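Non-structural protein 3 (Porcine deltacoronavirus, PDB 6LN0) probably combines an ADP-ribose-binding macro domain with a zinc-containing papain-like protease that would cleave the viral polyprotein. Local coordinates at residues Ala115-Pro120 / Ser144-Val149; Tyr351-Pro356 / Ala415-Thr420. One frame throughout, in Å; residues are numbered along the deposited sequence.

Contact 1. Residues Ala115-Pro120 / Ser144-Val149; sequences AHYVIP and SDIGRV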
loop_
_atom_site.group_PDB
_atom_site.type_symbol
_atom_site.label_atom_id
_atom_site.label_comp_id
_atom_site.label_asym_id
_atom_site.label_seq_id
_atom_site.Cartn_x
_atom_site.Cartn_y
_atom_site.Cartn_z
ATOM N N ALA A 115 -27.067 9.043 25.635
ATOM C CA ALA A 115 -27.003 10.321 26.327
ATOM C C ALA A 115 -25.614 10.903 26.124
ATOM O O ALA A 115 -24.701 10.226 25.638
ATOM C CB ALA A 115 -27.292 10.173 27.828
ATOM N N HIS A 116 -25.453 12.164 26.522
ATOM C CA HIS A 116 -24.154 12.824 26.494
ATOM C C HIS A 116 -23.457 12.608 27.830
ATOM O O HIS A 116 -23.882 13.142 28.857
ATOM C CB HIS A 116 -24.275 14.316 26.208
ATOM C CG HIS A 116 -23.004 15.058 26.476
ATOM N ND1 HIS A 116 -22.923 16.116 27.359
ATOM C CD2 HIS A 116 -21.744 14.857 26.014
ATOM C CE1 HIS A 116 -21.678 16.554 27.405
ATOM N NE2 HIS A 116 -20.942 15.808 26.599
ATOM N N TYR A 117 -22.366 11.863 27.810
ATOM C CA TYR A 117 -21.631 11.514 29.011
ATOM C C TYR A 117 -20.438 12.440 29.194
ATOM O O TYR A 117 -19.761 12.803 28.226
ATOM C CB TYR A 117 -21.152 10.070 28.934
ATOM C CG TYR A 117 -22.265 9.060 29.021
ATOM C CD1 TYR A 117 -22.703 8.590 30.255
ATOM C CD2 TYR A 117 -22.868 8.558 27.878
ATOM C CE1 TYR A 117 -23.721 7.657 30.353
ATOM C CE2 TYR A 117 -23.890 7.625 27.970
ATOM C CZ TYR A 117 -24.310 7.178 29.205
ATOM O OH TYR A 117 -25.316 6.245 29.305
ATOM N N VAL A 118 -20.180 12.812 30.442
ATOM C CA VAL A 118 -18.990 13.559 30.810
ATOM C C VAL A 118 -18.259 12.706 31.823
ATOM O O VAL A 118 -18.814 12.381 32.879
ATOM C CB VAL A 118 -19.330 14.945 31.374
ATOM C CG1 VAL A 118 -18.091 15.671 31.767
ATOM C CG2 VAL A 118 -20.100 15.743 30.343
ATOM N N ILE A 119 -17.045 12.291 31.487
ATOM C CA ILE A 119 -16.391 11.284 32.312
ATOM C C ILE A 119 -14.991 11.747 32.701
ATOM O O ILE A 119 -14.112 11.890 31.837
ATOM C CB ILE A 119 -16.346 9.923 31.595
ATOM C CG1 ILE A 119 -17.691 9.611 30.940
ATOM C CG2 ILE A 119 -15.997 8.815 32.558
ATOM C CD1 ILE A 119 -17.885 8.146 30.609
ATOM N N PRO A 120 -14.753 12.035 33.979
ATOM C CA PRO A 120 -13.376 12.034 34.485
ATOM C C PRO A 120 -12.754 10.665 34.258
ATOM O O PRO A 120 -13.344 9.638 34.604
ATOM C CB PRO A 120 -13.549 12.332 35.982
ATOM C CG PRO A 120 -15.038 12.101 36.267
ATOM C CD PRO A 120 -15.716 12.483 34.998
ATOM N N SER A 144 -20.752 2.346 19.504
ATOM C CA SER A 144 -20.491 3.070 18.260
ATOM C C SER A 144 -21.554 4.109 17.914
ATOM O O SER A 144 -21.310 4.959 17.050
ATOM C CB SER A 144 -20.356 2.081 17.098
ATOM O OG SER A 144 -21.335 1.055 17.171
ATOM N N ASP A 145 -22.701 4.102 18.593
ATOM C CA ASP A 145 -23.827 4.945 18.207
ATOM C C ASP A 145 -24.231 5.930 19.300
ATOM O O ASP A 145 -25.346 6.456 19.270
ATOM C CB ASP A 145 -25.021 4.072 17.821
ATOM C CG ASP A 145 -25.424 3.110 18.927
ATOM O OD1 ASP A 145 -24.550 2.721 19.734
ATOM O OD2 ASP A 145 -26.616 2.735 18.984
ATOM N N ILE A 146 -23.346 6.216 20.250
ATOM C CA ILE A 146 -23.701 6.990 21.432
ATOM C C ILE A 146 -23.092 8.388 21.313
ATOM O O ILE A 146 -22.342 8.843 22.183
ATOM C CB ILE A 146 -23.259 6.217 22.696
ATOM C CG1 ILE A 146 -23.420 6.995 23.998
ATOM C CG2 ILE A 146 -21.831 5.706 22.567
ATOM C CD1 ILE A 146 -22.942 6.200 25.175
ATOM N N GLY A 147 -23.388 9.058 20.195
ATOM C CA GLY A 147 -23.105 10.465 19.947
ATOM C C GLY A 147 -21.887 11.103 20.579
ATOM O O GLY A 147 -20.813 10.501 20.658
ATOM N N ARG A 148 -22.053 12.340 21.033
ATOM C CA ARG A 148 -20.950 13.096 21.612
ATOM C C ARG A 148 -20.639 12.611 23.032
ATOM O O ARG A 148 -21.550 12.412 23.846
ATOM C CB ARG A 148 -21.305 14.579 21.606
ATOM C CG ARG A 148 -20.322 15.452 22.329
ATOM C CD ARG A 148 -20.963 16.783 22.735
ATOM N NE ARG A 148 -19.988 17.641 23.401
ATOM C CZ ARG A 148 -20.243 18.432 24.442
ATOM N NH1 ARG A 148 -19.262 19.158 24.959
ATOM N NH2 ARG A 148 -21.464 18.513 24.963
ATOM N N VAL A 149 -19.348 12.401 23.321
ATOM C CA VAL A 149 -18.871 11.940 24.630
ATOM C C VAL A 149 -17.671 12.776 25.057
ATOM O O VAL A 149 -16.787 13.068 24.247
ATOM C CB VAL A 149 -18.480 10.446 24.626
ATOM C CG1 VAL A 149 -18.063 10.022 26.019
ATOM C CG2 VAL A 149 -19.628 9.601 24.140
#
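Y117 and V149 come close where strands 117-120 and 146-149 run side by side, their CA atoms 5.2 Å apart. The two short axes run in the same general sense but splay by 50°, and the regular pairing comes just beyond, where Y117 and I119 bond to the backbone of T150. Just before this, G147 takes a positive backbone phi, a bend that comes easily to a residue without a side chain. Y117 CB lies 4.2 Å from V149 CG1, and the ring carbon CE2 comes obliquely to 3.3 Å from I146 CD1, a tight meeting of apolar groups. I146 gets there with CG1 anti to its backbone N (chi1 173°), its extended chain crossing the tyrosine at about a right angle. The segments belong to a parallel beta-alpha-beta unit, strand 117-120, helix 131-141 and strand 146-152, within the central sheet of the macro domain. H116 projects near R148, whose guanidinium stacks flat on the imidazole: centres lie 4.0 Å apart and the planes are 10° from parallel. R148 NH2 hangs over the ring near its rim, 3.1 Å from H116 CE1. Arginine suits this place because its flat group can cover the ring while its edges bind outward, to E15 in a salt bridge and to the K25 carbonyl. H116 is likewise held at both nitrogens, ND1 by S29 and NE2 by T150.

Contact 2. Residues Tyr351-Pro356 / Ala415-Thr420; sequences YDPIQP and ANVVAT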
loop_
_atom_site.group_PDB
_atom_site.type_symbol
_atom_site.label_atom_id
_atom_site.label_comp_id
_atom_site.label_asym_id
_atom_site.label_seq_id
_atom_site.Cartn_x
_atom_site.Cartn_y
_atom_site.Cartn_z
ATOM N N TYR A 351 7.087 -18.663 -40.889
ATOM C CA TYR A 351 8.214 -17.903 -40.380
ATOM C C TYR A 351 9.489 -18.379 -41.048
ATOM O O TYR A 351 9.830 -19.563 -40.984
ATOM C CB TYR A 351 8.348 -18.059 -38.867
ATOM C CG TYR A 351 9.565 -17.337 -38.338
ATOM C CD1 TYR A 351 9.851 -16.054 -38.771
ATOM C CD2 TYR A 351 10.422 -17.928 -37.417
ATOM C CE1 TYR A 351 10.940 -15.368 -38.323
ATOM C CE2 TYR A 351 11.535 -17.233 -36.933
ATOM C CZ TYR A 351 11.786 -15.945 -37.402
ATOM O OH TYR A 351 12.869 -15.204 -36.961
ATOM N N ASP A 352 10.210 -17.442 -41.647
ATOM C CA ASP A 352 11.427 -17.735 -42.396
ATOM C C ASP A 352 12.546 -16.855 -41.864
ATOM O O ASP A 352 12.542 -15.638 -42.127
ATOM C CB ASP A 352 11.189 -17.501 -43.885
ATOM C CG ASP A 352 12.345 -17.984 -44.747
ATOM O OD1 ASP A 352 13.501 -17.946 -44.267
ATOM O OD2 ASP A 352 12.083 -18.375 -45.911
ATOM N N PRO A 353 13.522 -17.405 -41.141
ATOM C CA PRO A 353 14.549 -16.550 -40.529
ATOM C C PRO A 353 15.374 -15.718 -41.505
ATOM O O PRO A 353 16.140 -14.869 -41.038
ATOM C CB PRO A 353 15.439 -17.544 -39.759
ATOM C CG PRO A 353 14.808 -18.886 -39.913
ATOM C CD PRO A 353 13.437 -18.714 -40.481
ATOM N N ILE A 354 15.278 -15.917 -42.821
ATOM C CA ILE A 354 16.002 -15.060 -43.746
ATOM C C ILE A 354 15.099 -14.284 -44.682
ATOM O O ILE A 354 15.554 -13.548 -45.547
ATOM C CB ILE A 354 17.061 -15.848 -44.556
ATOM C CG1 ILE A 354 16.386 -16.893 -45.431
ATOM C CG2 ILE A 354 18.104 -16.473 -43.631
ATOM C CD1 ILE A 354 17.341 -17.493 -46.423
ATOM N N GLN A 355 13.754 -14.406 -44.505
ATOM C CA GLN A 355 12.813 -13.680 -45.332
ATOM C C GLN A 355 11.636 -13.223 -44.466
ATOM O O GLN A 355 10.694 -13.992 -44.223
ATOM C CB GLN A 355 12.357 -14.548 -46.502
ATOM C CG GLN A 355 11.231 -13.963 -47.259
ATOM C CD GLN A 355 11.708 -13.087 -48.372
ATOM O OE1 GLN A 355 12.356 -12.062 -48.139
ATOM N NE2 GLN A 355 11.417 -13.488 -49.601
ATOM N N PRO A 356 11.653 -11.984 -43.994
ATOM C CA PRO A 356 10.558 -11.503 -43.144
ATOM C C PRO A 356 9.269 -11.307 -43.923
ATOM O O PRO A 356 9.271 -10.898 -45.086
ATOM C CB PRO A 356 11.092 -10.171 -42.616
ATOM C CG PRO A 356 12.017 -9.702 -43.701
ATOM C CD PRO A 356 12.683 -10.955 -44.209
ATOM N N ALA A 415 19.195 -25.544 -32.924
ATOM C CA ALA A 415 18.197 -24.937 -32.067
ATOM C C ALA A 415 17.252 -24.149 -32.948
ATOM O O ALA A 415 17.651 -23.603 -33.978
ATOM C CB ALA A 415 18.835 -24.021 -31.016
ATOM N N ASN A 416 15.990 -24.113 -32.549
ATOM C CA ASN A 416 15.062 -23.218 -33.213
ATOM C C ASN A 416 15.543 -21.777 -33.081
ATOM O O ASN A 416 16.211 -21.403 -32.112
ATOM C CB ASN A 416 13.672 -23.401 -32.624
ATOM C CG ASN A 416 13.162 -24.801 -32.831
ATOM O OD1 ASN A 416 13.366 -25.377 -33.905
ATOM N ND2 ASN A 416 12.529 -25.375 -31.819
ATOM N N VAL A 417 15.269 -20.983 -34.094
ATOM C CA VAL A 417 15.431 -19.536 -33.992
ATOM C C VAL A 417 14.057 -18.955 -33.668
ATOM O O VAL A 417 13.033 -19.460 -34.161
ATOM C CB VAL A 417 16.038 -18.947 -35.284
ATOM C CG1 VAL A 417 15.075 -19.064 -36.423
ATOM C CG2 VAL A 417 16.417 -17.488 -35.084
ATOM N N VAL A 418 14.016 -17.973 -32.765
ATOM C CA VAL A 418 12.750 -17.404 -32.304
ATOM C C VAL A 418 12.640 -15.902 -32.511
ATOM O O VAL A 418 11.545 -15.345 -32.328
ATOM C CB VAL A 418 12.454 -17.754 -30.828
ATOM C CG1 VAL A 418 12.242 -19.244 -30.702
ATOM C CG2 VAL A 418 13.566 -17.245 -29.899
ATOM N N ALA A 419 13.703 -15.232 -32.926
ATOM C CA ALA A 419 13.587 -13.844 -33.342
ATOM C C ALA A 419 14.773 -13.539 -34.242
ATOM O O ALA A 419 15.864 -14.063 -34.016
ATOM C CB ALA A 419 13.560 -12.893 -32.134
ATOM N N THR A 420 14.553 -12.690 -35.245
ATOM C CA THR A 420 15.592 -12.250 -36.167
ATOM C C THR A 420 15.420 -10.764 -36.425
ATOM O O THR A 420 14.299 -10.244 -36.427
ATOM C CB THR A 420 15.535 -12.994 -37.517
ATOM O OG1 THR A 420 14.207 -12.920 -38.043
ATOM C CG2 THR A 420 15.929 -14.464 -37.363
#
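Y351 reaches across to strand 416-420 and ends on the hydroxyl of T420. From CB, CG stands anti to the backbone N (chi1 177°), which directs the ring at the strand. CE2 meets V417 CG1, which lies off the ring plane, at 4.0 Å, while V417 O lies near the plane, 3.9 Å from the same carbon. On the other edge CE1 is 4.1 Å from T420 OG1. At the tip, OH hydrogen-bonds T420 OG1 at 2.9 Å, and T420 CG2 packs beside the same oxygen. Tyrosine suits the place because it offers an apolar ring carbon beside the valine methyl and a polar end to a buried threonine hydroxyl, which also makes a weak bond to H422. P353 CD lies over the centre of one ring face, so the loop covers that face of its own tyrosine. Farther along, P353 CG touches V417 CG1 at 3.5 Å, while P353 CB meets T420 CG2. Proline fits the second position of the type I turn D352-Q355, where its fixed phi matches the turn. D352 completes an Asx turn, OD1 accepting from I354 N at 3.1 Å. Strand 416-423 runs between strands 376-383 and 391-395; A379 touches Y351, A391 touches V417 and T420, and Q314 of helix 313-322 bonds the V418 carbonyl, so the loop is laid against the eight-stranded mixed sheet that probably belongs to the papain-like protease region.

How the contacts relate
The two contacts come in series along the chain and lie on opposite sides of its centre, with centres about 77 Å apart and nearest atoms about 61 Å apart. They share no sheet. Contact 1 belongs to the six-stranded sheet of the macro domain, and contact 2 to the eight-stranded sheet that probably belongs to the papain-like protease region. Along the chain, a small four-stranded sheet formed by residues 168-212 comes between them. In contact 2, the loop leads into strand 358-360, whose C360 helps bind the zinc ion. Each contact thus stays within one sheet region, consistent with a chain of separate modules joined end to end.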